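PDB 7O21: uncharacterized conserved from Bdellovibrio bacteriovorus, which probably acts as an LD-carboxypeptidase of the YkuD family that trims peptidoglycan and so helps to shape the curved predatory cell. Local coordinates for residues Val43-Lys48 / Val179-Lys184; Pro119-Lys124 / Thr281-Lys286; Glu243-His248 / Gln267-Asp272. All coordinates share one frame; numbering follows the deposited sequence.

Contact 1 of 3, residues Val43-Lys48 / Val179-Lys184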
loop_
_atom_site.group_PDB
_atom_site.type_symbol
_atom_site.label_atom_id
_atom_site.label_comp_id
_atom_site.label_asym_id
_atom_site.label_seq_id
_atom_site.Cartn_x
_atom_site.Cartn_y
_atom_site.Cartn_z
ATOM N N VAL A 43 -13.183 6.170 15.849
ATOM C CA VAL A 43 -11.730 6.154 15.994
ATOM C C VAL A 43 -11.405 5.258 17.178
ATOM O O VAL A 43 -12.033 5.386 18.233
ATOM C CB VAL A 43 -11.189 7.570 16.260
ATOM C CG1 VAL A 43 -9.741 7.512 16.733
ATOM C CG2 VAL A 43 -11.322 8.438 15.000
ATOM N N ILE A 44 -10.430 4.373 17.022
ATOM C CA ILE A 44 -9.955 3.535 18.121
ATOM C C ILE A 44 -8.711 4.176 18.719
ATOM O O ILE A 44 -7.793 4.566 17.981
ATOM C CB ILE A 44 -9.668 2.105 17.640
ATOM C CG1 ILE A 44 -10.978 1.426 17.199
ATOM C CG2 ILE A 44 -8.966 1.318 18.749
ATOM C CD1 ILE A 44 -10.759 0.078 16.549
ATOM N N LEU A 45 -8.674 4.301 20.052
ATOM C CA LEU A 45 -7.559 4.927 20.757
ATOM C C LEU A 45 -6.977 3.910 21.727
ATOM O O LEU A 45 -7.702 3.377 22.578
ATOM C CB LEU A 45 -8.027 6.161 21.533
ATOM C CG LEU A 45 -6.989 6.765 22.475
ATOM C CD1 LEU A 45 -5.840 7.347 21.686
ATOM C CD2 LEU A 45 -7.646 7.827 23.358
ATOM N N VAL A 46 -5.683 3.626 21.591
ATOM C CA VAL A 46 -4.991 2.665 22.452
ATOM C C VAL A 46 -4.051 3.431 23.375
ATOM O O VAL A 46 -3.170 4.164 22.913
ATOM C CB VAL A 46 -4.219 1.617 21.640
ATOM C CG1 VAL A 46 -3.523 0.617 22.581
ATOM C CG2 VAL A 46 -5.131 0.909 20.654
ATOM N N ASP A 47 -4.225 3.247 24.678
ATOM C CA ASP A 47 -3.447 3.919 25.718
ATOM C C ASP A 47 -2.567 2.838 26.343
ATOM O O ASP A 47 -3.039 2.045 27.165
ATOM C CB ASP A 47 -4.431 4.521 26.721
ATOM C CG ASP A 47 -3.764 5.194 27.897
ATOM O OD1 ASP A 47 -2.570 4.953 28.166
ATOM O OD2 ASP A 47 -4.469 5.979 28.564
ATOM N N LYS A 48 -1.292 2.786 25.939
ATOM C CA LYS A 48 -0.418 1.716 26.417
ATOM C C LYS A 48 -0.241 1.773 27.925
ATOM O O LYS A 48 -0.260 0.733 28.594
ATOM C CB LYS A 48 0.951 1.766 25.744
ATOM C CG LYS A 48 0.938 1.547 24.242
ATOM C CD LYS A 48 2.381 1.526 23.741
ATOM C CE LYS A 48 2.470 1.374 22.238
ATOM N NZ LYS A 48 3.865 1.671 21.787
ATOM N N VAL A 179 -1.472 8.915 27.070
ATOM C CA VAL A 179 -2.633 9.695 26.634
ATOM C C VAL A 179 -2.872 10.802 27.652
ATOM O O VAL A 179 -3.059 10.522 28.840
ATOM C CB VAL A 179 -3.894 8.833 26.470
ATOM C CG1 VAL A 179 -5.103 9.710 26.141
ATOM C CG2 VAL A 179 -3.682 7.786 25.386
ATOM N N ASN A 180 -2.856 12.053 27.196
ATOM C CA ASN A 180 -3.096 13.214 28.055
ATOM C C ASN A 180 -4.571 13.586 27.956
ATOM O O ASN A 180 -5.035 14.025 26.902
ATOM C CB ASN A 180 -2.220 14.384 27.607
ATOM C CG ASN A 180 -2.496 15.665 28.381
ATOM O OD1 ASN A 180 -2.849 15.635 29.560
ATOM N ND2 ASN A 180 -2.341 16.802 27.711
ATOM N N TYR A 181 -5.310 13.420 29.051
ATOM C CA TYR A 181 -6.724 13.771 29.087
ATOM C C TYR A 181 -6.881 15.192 29.615
ATOM O O TYR A 181 -6.340 15.530 30.674
ATOM C CB TYR A 181 -7.484 12.795 29.982
ATOM C CG TYR A 181 -7.795 11.486 29.297
ATOM C CD1 TYR A 181 -8.951 11.334 28.545
ATOM C CD2 TYR A 181 -6.936 10.402 29.410
ATOM C CE1 TYR A 181 -9.243 10.139 27.920
ATOM C CE2 TYR A 181 -7.217 9.196 28.778
ATOM C CZ TYR A 181 -8.377 9.073 28.037
ATOM O OH TYR A 181 -8.682 7.885 27.407
ATOM N N VAL A 182 -7.614 16.023 28.876
ATOM C CA VAL A 182 -7.783 17.428 29.217
ATOM C C VAL A 182 -9.267 17.768 29.322
ATOM O O VAL A 182 -10.137 17.003 28.915
ATOM C CB VAL A 182 -7.069 18.350 28.220
ATOM C CG1 VAL A 182 -5.578 18.048 28.225
ATOM C CG2 VAL A 182 -7.663 18.179 26.824
ATOM N N SER A 183 -9.545 18.938 29.896
ATOM C CA SER A 183 -10.921 19.383 30.023
ATOM C C SER A 183 -11.535 19.639 28.650
ATOM O O SER A 183 -10.838 19.888 27.663
ATOM C CB SER A 183 -10.994 20.674 30.849
ATOM O OG SER A 183 -10.427 21.769 30.153
ATOM N N LYS A 184 -12.867 19.567 28.599
ATOM C CA LYS A 184 -13.571 19.864 27.357
ATOM C C LYS A 184 -13.233 21.263 26.863
ATOM O O LYS A 184 -13.120 21.493 25.653
ATOM C CB LYS A 184 -15.078 19.728 27.564
ATOM C CG LYS A 184 -15.593 18.319 27.396
ATOM C CD LYS A 184 -17.053 18.223 27.794
ATOM C CE LYS A 184 -17.438 16.784 28.092
ATOM N NZ LYS A 184 -17.534 16.518 29.552
HETATM O O HOH W 1 -1.895 7.403 29.472
HETATM O O HOH W 2 -7.223 5.850 27.905
HETATM O O HOH W 3 -3.984 8.101 30.206
#

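Contact 2 of 3, residues Pro119-Lys124 / Thr281-Lys286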
loop_
_atom_site.group_PDB
_atom_site.type_symbol
_atom_site.label_atom_id
_atom_site.label_comp_id
_atom_site.label_asym_id
_atom_site.label_seq_id
_atom_site.Cartn_x
_atom_site.Cartn_y
_atom_site.Cartn_z
ATOM N N PRO A 119 4.343 0.515 8.335
ATOM C CA PRO A 119 4.787 1.854 8.738
ATOM C C PRO A 119 4.138 2.942 7.875
ATOM O O PRO A 119 4.040 2.783 6.654
ATOM C CB PRO A 119 6.298 1.799 8.478
ATOM C CG PRO A 119 6.420 0.853 7.305
ATOM C CD PRO A 119 5.370 -0.198 7.554
ATOM N N ASN A 120 3.674 4.024 8.503
ATOM C CA ASN A 120 3.052 5.116 7.766
ATOM C C ASN A 120 4.128 6.079 7.257
ATOM O O ASN A 120 5.331 5.840 7.395
ATOM C CB ASN A 120 1.958 5.799 8.590
ATOM C CG ASN A 120 2.501 6.598 9.763
ATOM O OD1 ASN A 120 3.687 6.946 9.828
ATOM N ND2 ASN A 120 1.629 6.908 10.699
ATOM N N LEU A 121 3.700 7.191 6.668
ATOM C CA LEU A 121 4.665 8.096 6.053
ATOM C C LEU A 121 5.579 8.746 7.079
ATOM O O LEU A 121 6.743 9.028 6.764
ATOM C CB LEU A 121 3.942 9.148 5.216
ATOM C CG LEU A 121 3.375 8.713 3.854
ATOM C CD1 LEU A 121 2.797 9.913 3.104
ATOM C CD2 LEU A 121 4.426 7.997 2.999
ATOM N N PHE A 122 5.081 9.025 8.288
ATOM C CA PHE A 122 5.960 9.507 9.346
ATOM C C PHE A 122 7.036 8.478 9.650
ATOM O O PHE A 122 8.217 8.819 9.805
ATOM C CB PHE A 122 5.171 9.788 10.632
ATOM C CG PHE A 122 4.217 10.951 10.543
ATOM C CD1 PHE A 122 4.671 12.245 10.338
ATOM C CD2 PHE A 122 2.852 10.747 10.717
ATOM C CE1 PHE A 122 3.767 13.310 10.291
ATOM C CE2 PHE A 122 1.953 11.808 10.672
ATOM C CZ PHE A 122 2.413 13.087 10.460
ATOM N N ASP A 123 6.632 7.207 9.785
ATOM C CA ASP A 123 7.573 6.146 10.129
ATOM C C ASP A 123 8.611 5.964 9.035
ATOM O O ASP A 123 9.791 5.755 9.324
ATOM C CB ASP A 123 6.823 4.835 10.342
ATOM C CG ASP A 123 5.814 4.919 11.447
ATOM O OD1 ASP A 123 6.112 5.565 12.472
ATOM O OD2 ASP A 123 4.729 4.300 11.287
ATOM N N LYS A 124 8.185 6.017 7.774
ATOM C CA LYS A 124 9.122 5.883 6.663
ATOM C C LYS A 124 10.141 7.017 6.634
ATOM O O LYS A 124 11.305 6.794 6.281
ATOM C CB LYS A 124 8.347 5.803 5.354
ATOM C CG LYS A 124 7.608 4.475 5.167
ATOM C CD LYS A 124 6.801 4.492 3.891
ATOM C CE LYS A 124 6.067 3.179 3.689
ATOM N NZ LYS A 124 5.141 3.282 2.529
ATOM N N THR A 281 -4.898 14.114 2.404
ATOM C CA THR A 281 -4.254 13.833 3.681
ATOM C C THR A 281 -2.977 14.650 3.778
ATOM O O THR A 281 -2.136 14.601 2.876
ATOM C CB THR A 281 -3.905 12.359 3.812
ATOM O OG1 THR A 281 -5.055 11.572 3.482
ATOM C CG2 THR A 281 -3.495 12.057 5.229
ATOM N N ILE A 282 -2.848 15.403 4.868
ATOM C CA ILE A 282 -1.709 16.276 5.132
ATOM C C ILE A 282 -0.950 15.709 6.327
ATOM O O ILE A 282 -1.547 15.402 7.364
ATOM C CB ILE A 282 -2.203 17.695 5.447
ATOM C CG1 ILE A 282 -3.085 18.210 4.298
ATOM C CG2 ILE A 282 -1.033 18.628 5.743
ATOM C CD1 ILE A 282 -3.914 19.425 4.669
ATOM N N TYR A 283 0.360 15.548 6.173
ATOM C CA TYR A 283 1.250 15.097 7.234
ATOM C C TYR A 283 2.167 16.262 7.558
ATOM O O TYR A 283 2.824 16.799 6.661
ATOM C CB TYR A 283 2.118 13.935 6.740
ATOM C CG TYR A 283 1.368 12.698 6.299
ATOM C CD1 TYR A 283 0.713 12.651 5.076
ATOM C CD2 TYR A 283 1.335 11.571 7.108
ATOM C CE1 TYR A 283 0.039 11.515 4.668
ATOM C CE2 TYR A 283 0.656 10.426 6.707
ATOM C CZ TYR A 283 0.015 10.412 5.496
ATOM O OH TYR A 283 -0.648 9.268 5.091
ATOM N N ALA A 284 2.203 16.664 8.828
ATOM C CA ALA A 284 3.006 17.815 9.230
ATOM C C ALA A 284 3.762 17.491 10.512
ATOM O O ALA A 284 3.402 16.581 11.258
ATOM C CB ALA A 284 2.164 19.092 9.394
ATOM N N LEU A 285 4.842 18.239 10.742
ATOM C CA LEU A 285 5.647 18.102 11.949
ATOM C C LEU A 285 5.780 19.458 12.616
ATOM O O LEU A 285 5.801 20.497 11.945
ATOM C CB LEU A 285 7.055 17.547 11.645
ATOM C CG LEU A 285 7.106 16.120 11.089
ATOM C CD1 LEU A 285 8.536 15.771 10.676
ATOM C CD2 LEU A 285 6.543 15.104 12.097
ATOM N N LYS A 286 5.901 19.431 13.949
ATOM C CA LYS A 286 6.118 20.654 14.711
ATOM C C LYS A 286 7.337 21.406 14.197
ATOM O O LYS A 286 8.376 20.815 13.891
ATOM C CB LYS A 286 6.359 20.307 16.181
ATOM C CG LYS A 286 5.098 19.987 16.948
ATOM C CD LYS A 286 5.380 19.994 18.455
ATOM C CE LYS A 286 4.104 19.784 19.264
ATOM N NZ LYS A 286 3.337 21.057 19.413
HETATM O O HOH W 4 0.863 6.982 5.795
#

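Contact 3 of 3, residues Glu243-His248 / Gln267-Asp272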
loop_
_atom_site.group_PDB
_atom_site.type_symbol
_atom_site.label_atom_id
_atom_site.label_comp_id
_atom_site.label_asym_id
_atom_site.label_seq_id
_atom_site.Cartn_x
_atom_site.Cartn_y
_atom_site.Cartn_z
ATOM N N GLU A 243 -6.590 32.329 -12.769
ATOM C CA GLU A 243 -6.466 33.417 -11.805
ATOM C C GLU A 243 -7.226 33.128 -10.515
ATOM O O GLU A 243 -6.737 33.439 -9.422
ATOM C CB GLU A 243 -6.964 34.719 -12.430
ATOM C CG GLU A 243 -6.637 35.956 -11.613
ATOM C CD GLU A 243 -6.976 37.246 -12.341
ATOM O OE1 GLU A 243 -6.037 37.965 -12.745
ATOM O OE2 GLU A 243 -8.176 37.550 -12.497
ATOM N N TYR A 244 -8.425 32.563 -10.612
ATOM C CA TYR A 244 -9.273 32.351 -9.447
ATOM C C TYR A 244 -9.580 30.872 -9.292
ATOM O O TYR A 244 -10.018 30.215 -10.245
ATOM C CB TYR A 244 -10.575 33.151 -9.546
ATOM C CG TYR A 244 -10.364 34.649 -9.538
ATOM C CD1 TYR A 244 -10.014 35.316 -8.372
ATOM C CD2 TYR A 244 -10.509 35.392 -10.701
ATOM C CE1 TYR A 244 -9.817 36.688 -8.365
ATOM C CE2 TYR A 244 -10.316 36.757 -10.703
ATOM C CZ TYR A 244 -9.971 37.403 -9.536
ATOM O OH TYR A 244 -9.780 38.767 -9.547
ATOM N N ILE A 245 -9.346 30.353 -8.087
ATOM C CA ILE A 245 -9.687 28.979 -7.748
ATOM C C ILE A 245 -10.501 28.967 -6.463
ATOM O O ILE A 245 -10.557 29.948 -5.716
ATOM C CB ILE A 245 -8.441 28.071 -7.623
ATOM C CG1 ILE A 245 -7.552 28.527 -6.462
ATOM C CG2 ILE A 245 -7.662 28.031 -8.940
ATOM C CD1 ILE A 245 -6.467 27.513 -6.083
ATOM N N LYS A 246 -11.154 27.829 -6.225
ATOM C CA LYS A 246 -11.939 27.591 -5.022
ATOM C C LYS A 246 -11.451 26.289 -4.408
ATOM O O LYS A 246 -11.327 25.284 -5.114
ATOM C CB LYS A 246 -13.421 27.435 -5.376
ATOM C CG LYS A 246 -14.143 28.734 -5.731
ATOM C CD LYS A 246 -15.301 28.448 -6.682
ATOM C CE LYS A 246 -16.650 28.788 -6.077
ATOM N NZ LYS A 246 -17.233 27.634 -5.334
ATOM N N VAL A 247 -11.173 26.307 -3.106
ATOM C CA VAL A 247 -10.774 25.109 -2.372
ATOM C C VAL A 247 -11.712 24.962 -1.184
ATOM O O VAL A 247 -11.761 25.844 -0.319
ATOM C CB VAL A 247 -9.313 25.165 -1.894
ATOM C CG1 VAL A 247 -8.943 23.852 -1.193
ATOM C CG2 VAL A 247 -8.377 25.466 -3.057
ATOM N N HIS A 248 -12.458 23.866 -1.140
ATOM C CA HIS A 248 -13.374 23.598 -0.042
ATOM C C HIS A 248 -13.007 22.273 0.607
ATOM O O HIS A 248 -12.707 21.295 -0.087
ATOM C CB HIS A 248 -14.818 23.579 -0.544
ATOM C CG HIS A 248 -15.304 24.918 -1.009
ATOM N ND1 HIS A 248 -15.992 25.097 -2.190
ATOM C CD2 HIS A 248 -15.183 26.149 -0.455
ATOM C CE1 HIS A 248 -16.279 26.378 -2.342
ATOM N NE2 HIS A 248 -15.801 27.037 -1.301
ATOM N N GLN A 267 -11.778 16.999 -0.190
ATOM C CA GLN A 267 -11.418 18.288 -0.771
ATOM C C GLN A 267 -12.084 18.468 -2.125
ATOM O O GLN A 267 -12.013 17.579 -2.977
ATOM C CB GLN A 267 -9.906 18.341 -0.949
ATOM C CG GLN A 267 -9.384 19.542 -1.737
ATOM C CD GLN A 267 -7.911 19.385 -2.081
ATOM O OE1 GLN A 267 -7.050 19.537 -1.221
ATOM N NE2 GLN A 267 -7.623 19.024 -3.320
ATOM N N ARG A 268 -12.714 19.617 -2.318
ATOM C CA ARG A 268 -13.228 20.021 -3.619
ATOM C C ARG A 268 -12.331 21.138 -4.140
ATOM O O ARG A 268 -12.156 22.157 -3.466
ATOM C CB ARG A 268 -14.665 20.515 -3.498
ATOM C CG ARG A 268 -15.311 20.845 -4.838
ATOM C CD ARG A 268 -16.676 21.482 -4.622
ATOM N NE ARG A 268 -17.397 21.649 -5.884
ATOM C CZ ARG A 268 -17.298 22.721 -6.662
ATOM N NH1 ARG A 268 -16.503 23.721 -6.308
ATOM N NH2 ARG A 268 -17.999 22.792 -7.790
ATOM N N TYR A 269 -11.756 20.931 -5.319
ATOM C CA TYR A 269 -10.898 21.907 -5.985
ATOM C C TYR A 269 -11.569 22.349 -7.277
ATOM O O TYR A 269 -11.967 21.507 -8.088
ATOM C CB TYR A 269 -9.549 21.267 -6.341
ATOM C CG TYR A 269 -8.567 22.235 -6.968
ATOM C CD1 TYR A 269 -8.525 22.425 -8.339
ATOM C CD2 TYR A 269 -7.683 22.947 -6.175
ATOM C CE1 TYR A 269 -7.624 23.316 -8.903
ATOM C CE2 TYR A 269 -6.781 23.818 -6.721
ATOM C CZ TYR A 269 -6.767 24.009 -8.078
ATOM O OH TYR A 269 -5.849 24.881 -8.603
ATOM N N GLU A 270 -11.666 23.657 -7.482
ATOM C CA GLU A 270 -12.297 24.190 -8.687
ATOM C C GLU A 270 -11.466 25.309 -9.288
ATOM O O GLU A 270 -11.108 26.265 -8.597
ATOM C CB GLU A 270 -13.701 24.728 -8.400
ATOM C CG GLU A 270 -14.351 25.357 -9.640
ATOM C CD GLU A 270 -15.851 25.571 -9.498
ATOM O OE1 GLU A 270 -16.353 25.607 -8.358
ATOM O OE2 GLU A 270 -16.533 25.713 -10.534
ATOM N N SER A 271 -11.198 25.198 -10.581
ATOM C CA SER A 271 -10.772 26.321 -11.398
ATOM C C SER A 271 -11.784 26.486 -12.526
ATOM O O SER A 271 -12.729 25.705 -12.663
ATOM C CB SER A 271 -9.389 26.070 -11.987
ATOM O OG SER A 271 -9.484 25.053 -12.969
ATOM N N ASP A 272 -11.567 27.493 -13.367
ATOM C CA ASP A 272 -12.485 27.665 -14.488
ATOM C C ASP A 272 -12.466 26.481 -15.445
ATOM O O ASP A 272 -13.419 26.301 -16.210
ATOM C CB ASP A 272 -12.205 28.979 -15.213
ATOM C CG ASP A 272 -12.823 30.163 -14.497
ATOM O OD1 ASP A 272 -13.935 29.994 -13.945
ATOM O OD2 ASP A 272 -12.201 31.241 -14.466
HETATM O O HOH W 5 -9.695 29.455 -12.755
HETATM O O HOH W 6 -10.011 32.773 -12.951
#

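Contact 1 of 3, residues Val43-Lys48 / Val179-Lys184
The ring of Tyr181 meets Asp47 at its edge: carboxylate oxygen OD2 of Asp47 lies near the ring plane, 4.2 Å from CE2 of Tyr181, and two waters also sit in that plane at the ring's rim. One of them bridges the two side chains, giving a proton to Asp47 OD2 at 2.8 Å and lying 2.6 Å from Tyr181 OH. The second flat group, the Asp47 carboxylate, is flanked by Val179, whose CB is 3.6 Å from OD2 of Asp47 and whose methyl CG2 is 3.6 Å from CG of Asp47. With CG anti to the backbone N (chi1 177°), the carboxylate is carried off strand 42-47 to this valine. Strand 42-47 belongs to the mixed sheet of the L,D-transpeptidase (YkuD) catalytic domain, where it is bonded to strands 52-59 and 172-176; Val179 and Tyr181 follow as the chain leaves that sheet, Tyr181 in the short strand 181-182 that pairs with strand 26-27. Pro27 of the latter touches Leu45, Val179 and Tyr181 alike. Leu45 extends CD2 to within 4.2 Å of CG1 of Val179, and the same methyl faces the phenol oxygen of Tyr181, the two side chains arriving from opposite directions. Since the backbones are not directly bonded to each other here, water carries the polar link: one molecule accepts from Val179 N at 2.9 Å and lies within bonding distance of Asp47 OD1; the other in-plane water lies within bonding distance of both Asp47 OD2 and Val179 O. OD1 of Asp47 also takes the backbone N-H of Gln50, which helps to fix the carboxylate's rotation. Tyr181 OH has a further partner in Lys65 NZ, a positive group that would probably polarise the phenol.

Contact 2 of 3, residues Pro119-Lys124 / Thr281-Lys286
Tyr283 reaches from strand 275-287 to helix 121-126, beginning with CB, which lies 3.8 Å from CZ of Phe122. Farther out, its CD2 stands over one face of the Phe122 ring, 3.6 Å from Phe122 CE2; the pair is T-shaped (edge-to-face), the edge of Tyr283 directed at the phenylalanine, with the planes at 67°. CE2 meets CB of Leu121, while CE1 and CZ meet the Leu121 methyl CD1. That methyl makes a CH-pi contact over one face of the tyrosine, 3.9 Å from CD1 of Leu121 to the Tyr283 ring centroid. The contact joins the catalytic domain to the antiparallel sheet of the Cds6-type NTF2-like domain, at the first turn of a helix opened by a capping box: Asp123 N donates to Asn120 OD1, and Asn120 N to Asp123 OD2. At its tip, Tyr283 OH lies 2.8 Å from a water that accepts from Leu121 N, and it is also hydrogen-bonded to Glu297 on strand 290-300. The Phe122 ring continues past the tyrosine: at its edge, near the ring plane, CE1 comes 3.4 Å from Ala284 O. CE1 of Phe122 is also 3.8 Å from CD2 of Leu285.

Contact 3 of 3, residues Glu243-His248 / Gln267-Asp272
Lys246 and Glu270 run alongside each other off a hydrogen-bonded antiparallel pair. In the lysine, chi1 (-75°) and chi2 bring CD to 3.5 Å from Glu270 OE1, and bends at chi3 (116°) and chi4 then set where NZ ends up, in a long salt bridge of 3.7 Å with that oxygen. Arg268, its chain straight as far as NE, holds its guanidinium edge-on to OE1 of Glu270, its NH1 donating at 2.8 Å from above the carboxylate plane; NE goes to Tyr277 OH. His248 shares this face, its ring edge toward Arg268 NH1. On the other face, chi1 near 180° (-177°) swings the Tyr269 ring toward strand 246-257, where Val247 CG2 and Ile245 CD1 approach it obliquely, the latter 3.8 Å from Tyr269 CE2; Trp205 of helix 184-206 packs on both aliphatic residues. The backbones form the open end of a beta hairpin in the NTF2-like domain. Lys246 and Glu270 exchange two N-H...O bonds, as do His248 and Arg268, and beyond them one water spans Tyr244 O and Asp272 N. This end of the hairpin carries Lys246, His248, Arg268 and Glu270 on one face, Val247 and Tyr269 on the other. Two cationic ends, NZ of Lys246 and NH1 of Arg268, share one oxygen of Glu270, which would probably favour its ionised form.

From the N terminus, the chain enters contact 1 at 43-48 and then runs through the catalytic sheet, passing 119-124 on the way, before 179-184 closes the first long loop. Contact 2 is thus opened inside contact 1 and closed outside it, at 281-286, so the two cross. Contact 3 is a short hairpin closure, 243-248 to 267-272, nested within the loop of contact 2 and in series after contact 1. Contact 1 ties the catalytic sheet to the segment leading into helix 184-206, contact 2 joins the two domains, and contact 3 pairs strands of the second sheet. Contacts 1 and 3 lie on opposite sides of the chain's centre, their centres 36 Å apart.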